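Local coordinates for coat protein (Sulfolobus turreted icosahedral virus, PDB 2BBD) that serves as the major capsid protein of an archaeal virus and probably builds its icosahedral shell from paired jelly-roll domains of the double-barrel viral lineage, at residues T228-R239 and S290-N301. Numbering follows the deposited sequence.
Sequences TDPTEYELKIVR and SDSIEYDLALQN
Strands 230-237 and 293-299 run antiparallel, their axes 4.5 Å apart at closest approach, and make the central pair of the four-stranded sheet 200-204, 293-299, 230-237, 243-249, one wall of the second jelly roll of this double-barrel capsid protein. Glu234 and Asp296 form a hydrogen-bonded pair, with Asp296 N 2.6 Å from Glu234 O; Lys236 and Glu294 form the next. On the inward face, packed toward strand 303-313, Leu297 CD2 meets the edge of the Tyr233 ring at CD1, 3.6 Å away. The side chains of Tyr233 and Tyr295 cross at about a right angle, Tyr233 CE1 lying 3.9 Å from Tyr295 CD1, while Tyr233 OH is held by Gln214. Farther along, Leu235 CD1 touches Ile293 CG2, and Ile237 CD1 presses tightly on Ile293 CG1 at 3.4 Å. The other face carries Glu234, Asp296 and Glu294 along with Lys236: Glu234 OE2 and Asp296 OD1 approach to 3.8 Å, a closeness of like charges that may raise the proton affinity of one of them, though Lys236 nearby would work against this. Glu294 has CG wedged between its own backbone N and carbonyl carbon (chi1 53°), a turn that brings CG and CD against Val238 CG2; its OE1 bonds His201, and the extended Lys236 lies side by side with the Glu294 chain, pointing the same way. Polar groups meet at both ends. At one, Arg239 NH1 makes a weak bond to Asp291 O, which lies in the guanidinium plane. At the other, a water bridges Thr231 OG1 and Gln300 OE1. At the same end, Asn301 ND2 donates to Asp229 OD1 over 2.7 Å, reaching it from above the carboxylate plane, while Asn220 bonds Asp229 OD2.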
loop_
_atom_site.group_PDB
_atom_site.type_symbol
_atom_site.label_atom_id
_atom_site.label_comp_id
_atom_site.label_asym_id
_atom_site.label_seq_id
_atom_site.Cartn_x
_atom_site.Cartn_y
_atom_site.Cartn_z
ATOM N N THR A 228 8.706 19.738 1.639
ATOM C CA THR A 228 7.652 20.324 0.834
ATOM C C THR A 228 8.207 20.556 -0.561
ATOM O O THR A 228 7.984 21.608 -1.157
ATOM C CB THR A 228 7.174 21.672 1.420
ATOM O OG1 THR A 228 8.308 22.485 1.747
ATOM C CG2 THR A 228 6.336 21.448 2.670
ATOM N N ASP A 229 8.936 19.567 -1.074
ATOM C CA ASP A 229 9.542 19.670 -2.398
ATOM C C ASP A 229 8.570 19.538 -3.562
ATOM O O ASP A 229 8.756 20.171 -4.601
ATOM C CB ASP A 229 10.657 18.634 -2.575
ATOM C CG ASP A 229 11.860 18.916 -1.697
ATOM O OD1 ASP A 229 12.066 20.090 -1.309
ATOM O OD2 ASP A 229 12.612 17.966 -1.404
ATOM N N PRO A 230 7.527 18.705 -3.421
ATOM C CA PRO A 230 6.622 18.608 -4.569
ATOM C C PRO A 230 5.717 19.827 -4.675
ATOM O O PRO A 230 5.159 20.274 -3.681
ATOM C CB PRO A 230 5.858 17.305 -4.302
ATOM C CG PRO A 230 5.824 17.218 -2.818
ATOM C CD PRO A 230 7.196 17.704 -2.387
ATOM N N THR A 231 5.587 20.372 -5.881
ATOM C CA THR A 231 4.741 21.546 -6.084
ATOM C C THR A 231 3.611 21.326 -7.085
ATOM O O THR A 231 2.560 21.961 -6.994
ATOM C CB THR A 231 5.586 22.746 -6.547
ATOM O OG1 THR A 231 6.290 22.402 -7.748
ATOM C CG2 THR A 231 6.587 23.118 -5.477
ATOM N N GLU A 232 3.820 20.410 -8.025
ATOM C CA GLU A 232 2.819 20.135 -9.049
ATOM C C GLU A 232 2.824 18.669 -9.475
ATOM O O GLU A 232 3.884 18.043 -9.553
ATOM C CB GLU A 232 3.093 21.010 -10.277
ATOM C CG GLU A 232 2.017 20.976 -11.352
ATOM C CD GLU A 232 0.954 22.049 -11.153
ATOM O OE1 GLU A 232 1.267 23.093 -10.534
ATOM O OE2 GLU A 232 -0.189 21.861 -11.629
ATOM N N TYR A 233 1.633 18.142 -9.758
ATOM C CA TYR A 233 1.459 16.761 -10.203
ATOM C C TYR A 233 0.737 16.791 -11.541
ATOM O O TYR A 233 -0.204 17.559 -11.734
ATOM C CB TYR A 233 0.621 15.953 -9.207
ATOM C CG TYR A 233 0.234 14.580 -9.723
ATOM C CD1 TYR A 233 1.042 13.469 -9.486
ATOM C CD2 TYR A 233 -0.935 14.398 -10.470
ATOM C CE1 TYR A 233 0.697 12.208 -9.976
ATOM C CE2 TYR A 233 -1.288 13.138 -10.968
ATOM C CZ TYR A 233 -0.468 12.053 -10.715
ATOM O OH TYR A 233 -0.809 10.813 -11.195
ATOM N N GLU A 234 1.160 15.931 -12.455
ATOM C CA GLU A 234 0.567 15.900 -13.778
ATOM C C GLU A 234 0.414 14.476 -14.314
ATOM O O GLU A 234 1.369 13.696 -14.296
ATOM C CB GLU A 234 1.456 16.715 -14.717
ATOM C CG GLU A 234 0.869 17.052 -16.069
ATOM C CD GLU A 234 1.867 17.810 -16.940
ATOM O OE1 GLU A 234 2.661 18.600 -16.387
ATOM O OE2 GLU A 234 1.853 17.617 -18.173
ATOM N N LEU A 235 -0.795 14.142 -14.763
ATOM C CA LEU A 235 -1.075 12.837 -15.357
ATOM C C LEU A 235 -1.351 13.165 -16.818
ATOM O O LEU A 235 -2.351 13.817 -17.143
ATOM C CB LEU A 235 -2.306 12.180 -14.727
ATOM C CG LEU A 235 -2.550 10.766 -15.266
ATOM C CD1 LEU A 235 -1.393 9.854 -14.840
ATOM C CD2 LEU A 235 -3.889 10.221 -14.760
ATOM N N LYS A 236 -0.468 12.712 -17.698
ATOM C CA LYS A 236 -0.599 13.035 -19.110
ATOM C C LYS A 236 -0.611 11.856 -20.079
ATOM O O LYS A 236 0.143 10.893 -19.919
ATOM C CB LYS A 236 0.536 13.998 -19.484
ATOM C CG LYS A 236 0.575 14.465 -20.927
ATOM C CD LYS A 236 1.836 15.298 -21.150
ATOM C CE LYS A 236 1.922 15.856 -22.562
ATOM N NZ LYS A 236 3.186 16.645 -22.758
ATOM N N ILE A 237 -1.479 11.950 -21.084
ATOM C CA ILE A 237 -1.588 10.931 -22.122
ATOM C C ILE A 237 -0.537 11.333 -23.149
ATOM O O ILE A 237 -0.642 12.395 -23.762
ATOM C CB ILE A 237 -2.987 10.951 -22.811
ATOM C CG1 ILE A 237 -4.101 10.846 -21.766
ATOM C CG2 ILE A 237 -3.101 9.799 -23.811
ATOM C CD1 ILE A 237 -4.036 9.610 -20.902
ATOM N N VAL A 238 0.479 10.497 -23.329
ATOM C CA VAL A 238 1.552 10.791 -24.270
ATOM C C VAL A 238 1.335 10.174 -25.651
ATOM O O VAL A 238 1.873 10.666 -26.644
ATOM C CB VAL A 238 2.912 10.297 -23.724
ATOM C CG1 VAL A 238 4.007 10.507 -24.759
ATOM C CG2 VAL A 238 3.257 11.043 -22.445
ATOM N N ARG A 239 0.555 9.097 -25.715
ATOM C CA ARG A 239 0.309 8.434 -26.993
ATOM C C ARG A 239 -0.750 9.171 -27.795
ATOM O O ARG A 239 -1.894 9.320 -27.353
ATOM C CB ARG A 239 -0.109 6.977 -26.775
ATOM C CG ARG A 239 -0.405 6.227 -28.070
ATOM C CD ARG A 239 -0.414 4.708 -27.881
ATOM N NE ARG A 239 0.878 4.090 -28.194
ATOM C CZ ARG A 239 1.981 4.221 -27.457
ATOM N NH1 ARG A 239 1.961 4.951 -26.349
ATOM N NH2 ARG A 239 3.106 3.623 -27.830
ATOM N N SER A 290 1.354 0.180 -24.045
ATOM C CA SER A 290 2.326 0.520 -23.020
ATOM C C SER A 290 2.888 1.919 -23.280
ATOM O O SER A 290 2.793 2.435 -24.393
ATOM C CB SER A 290 3.456 -0.508 -23.012
ATOM O OG SER A 290 4.168 -0.480 -24.236
ATOM N N ASP A 291 3.454 2.534 -22.246
ATOM C CA ASP A 291 4.042 3.867 -22.357
ATOM C C ASP A 291 3.099 4.906 -22.956
ATOM O O ASP A 291 3.510 5.725 -23.781
ATOM C CB ASP A 291 5.311 3.789 -23.199
ATOM C CG ASP A 291 6.299 2.792 -22.650
ATOM O OD1 ASP A 291 7.282 2.474 -23.350
ATOM O OD2 ASP A 291 6.092 2.332 -21.509
ATOM N N SER A 292 1.842 4.887 -22.536
ATOM C CA SER A 292 0.866 5.828 -23.064
ATOM C C SER A 292 0.418 6.867 -22.045
ATOM O O SER A 292 -0.053 7.943 -22.414
ATOM C CB SER A 292 -0.342 5.064 -23.598
ATOM O OG SER A 292 0.053 4.196 -24.647
ATOM N N ILE A 293 0.554 6.545 -20.765
ATOM C CA ILE A 293 0.168 7.474 -19.716
ATOM C C ILE A 293 1.290 7.547 -18.690
ATOM O O ILE A 293 1.765 6.527 -18.195
ATOM C CB ILE A 293 -1.141 7.041 -19.029
ATOM C CG1 ILE A 293 -2.223 6.792 -20.089
ATOM C CG2 ILE A 293 -1.609 8.134 -18.077
ATOM C CD1 ILE A 293 -3.589 6.406 -19.520
ATOM N N GLU A 294 1.716 8.770 -18.393
ATOM C CA GLU A 294 2.794 9.024 -17.450
ATOM C C GLU A 294 2.323 9.941 -16.334
ATOM O O GLU A 294 1.330 10.659 -16.484
ATOM C CB GLU A 294 3.948 9.727 -18.169
ATOM C CG GLU A 294 3.486 10.980 -18.927
ATOM C CD GLU A 294 4.616 11.894 -19.377
ATOM O OE1 GLU A 294 5.725 11.397 -19.677
ATOM O OE2 GLU A 294 4.386 13.121 -19.448
ATOM N N TYR A 295 3.022 9.902 -15.204
ATOM C CA TYR A 295 2.710 10.826 -14.124
ATOM C C TYR A 295 3.999 11.635 -13.973
ATOM O O TYR A 295 5.104 11.089 -14.057
ATOM C CB TYR A 295 2.281 10.095 -12.839
ATOM C CG TYR A 295 3.368 9.559 -11.934
ATOM C CD1 TYR A 295 3.943 10.362 -10.956
ATOM C CD2 TYR A 295 3.762 8.221 -12.006
ATOM C CE1 TYR A 295 4.884 9.847 -10.064
ATOM C CE2 TYR A 295 4.695 7.699 -11.123
ATOM C CZ TYR A 295 5.252 8.513 -10.157
ATOM O OH TYR A 295 6.190 7.998 -9.292
ATOM N N ASP A 296 3.847 12.947 -13.813
ATOM C CA ASP A 296 4.981 13.859 -13.714
ATOM C C ASP A 296 4.931 14.696 -12.448
ATOM O O ASP A 296 3.859 14.966 -11.907
ATOM C CB ASP A 296 4.983 14.803 -14.922
ATOM C CG ASP A 296 4.738 14.080 -16.236
ATOM O OD1 ASP A 296 4.039 14.646 -17.101
ATOM O OD2 ASP A 296 5.249 12.954 -16.411
ATOM N N LEU A 297 6.101 15.124 -11.993
ATOM C CA LEU A 297 6.176 15.945 -10.799
ATOM C C LEU A 297 7.115 17.136 -10.947
ATOM O O LEU A 297 8.065 17.111 -11.728
ATOM C CB LEU A 297 6.633 15.109 -9.600
ATOM C CG LEU A 297 5.754 13.959 -9.097
ATOM C CD1 LEU A 297 6.499 13.236 -7.969
ATOM C CD2 LEU A 297 4.400 14.484 -8.606
ATOM N N ALA A 298 6.812 18.190 -10.197
ATOM C CA ALA A 298 7.644 19.380 -10.157
ATOM C C ALA A 298 8.184 19.335 -8.742
ATOM O O ALA A 298 7.408 19.360 -7.784
ATOM C CB ALA A 298 6.808 20.640 -10.366
ATOM N N LEU A 299 9.505 19.261 -8.606
ATOM C CA LEU A 299 10.121 19.181 -7.285
ATOM C C LEU A 299 11.102 20.307 -6.970
ATOM O O LEU A 299 11.885 20.706 -7.822
ATOM C CB LEU A 299 10.854 17.841 -7.136
ATOM C CG LEU A 299 10.065 16.558 -7.390
ATOM C CD1 LEU A 299 11.002 15.362 -7.286
ATOM C CD2 LEU A 299 8.932 16.441 -6.393
ATOM N N GLN A 300 11.064 20.784 -5.724
ATOM C CA GLN A 300 11.949 21.851 -5.242
ATOM C C GLN A 300 13.389 21.363 -5.088
ATOM O O GLN A 300 14.323 22.161 -5.050
ATOM C CB GLN A 300 11.476 22.349 -3.881
ATOM C CG GLN A 300 10.089 22.963 -3.849
ATOM C CD GLN A 300 10.089 24.387 -4.358
ATOM O OE1 GLN A 300 9.794 24.647 -5.529
ATOM N NE2 GLN A 300 10.441 25.321 -3.480
ATOM N N ASN A 301 13.561 20.051 -4.973
ATOM C CA ASN A 301 14.884 19.439 -4.804
ATOM C C ASN A 301 14.929 18.105 -5.555
ATOM O O ASN A 301 13.889 17.516 -5.853
ATOM C CB ASN A 301 15.175 19.176 -3.312
ATOM C CG ASN A 301 15.468 20.461 -2.514
ATOM O OD1 ASN A 301 16.419 21.174 -2.808
ATOM N ND2 ASN A 301 14.649 20.741 -1.496
HETATM O O HOH W 1 8.950 22.671 -7.993
#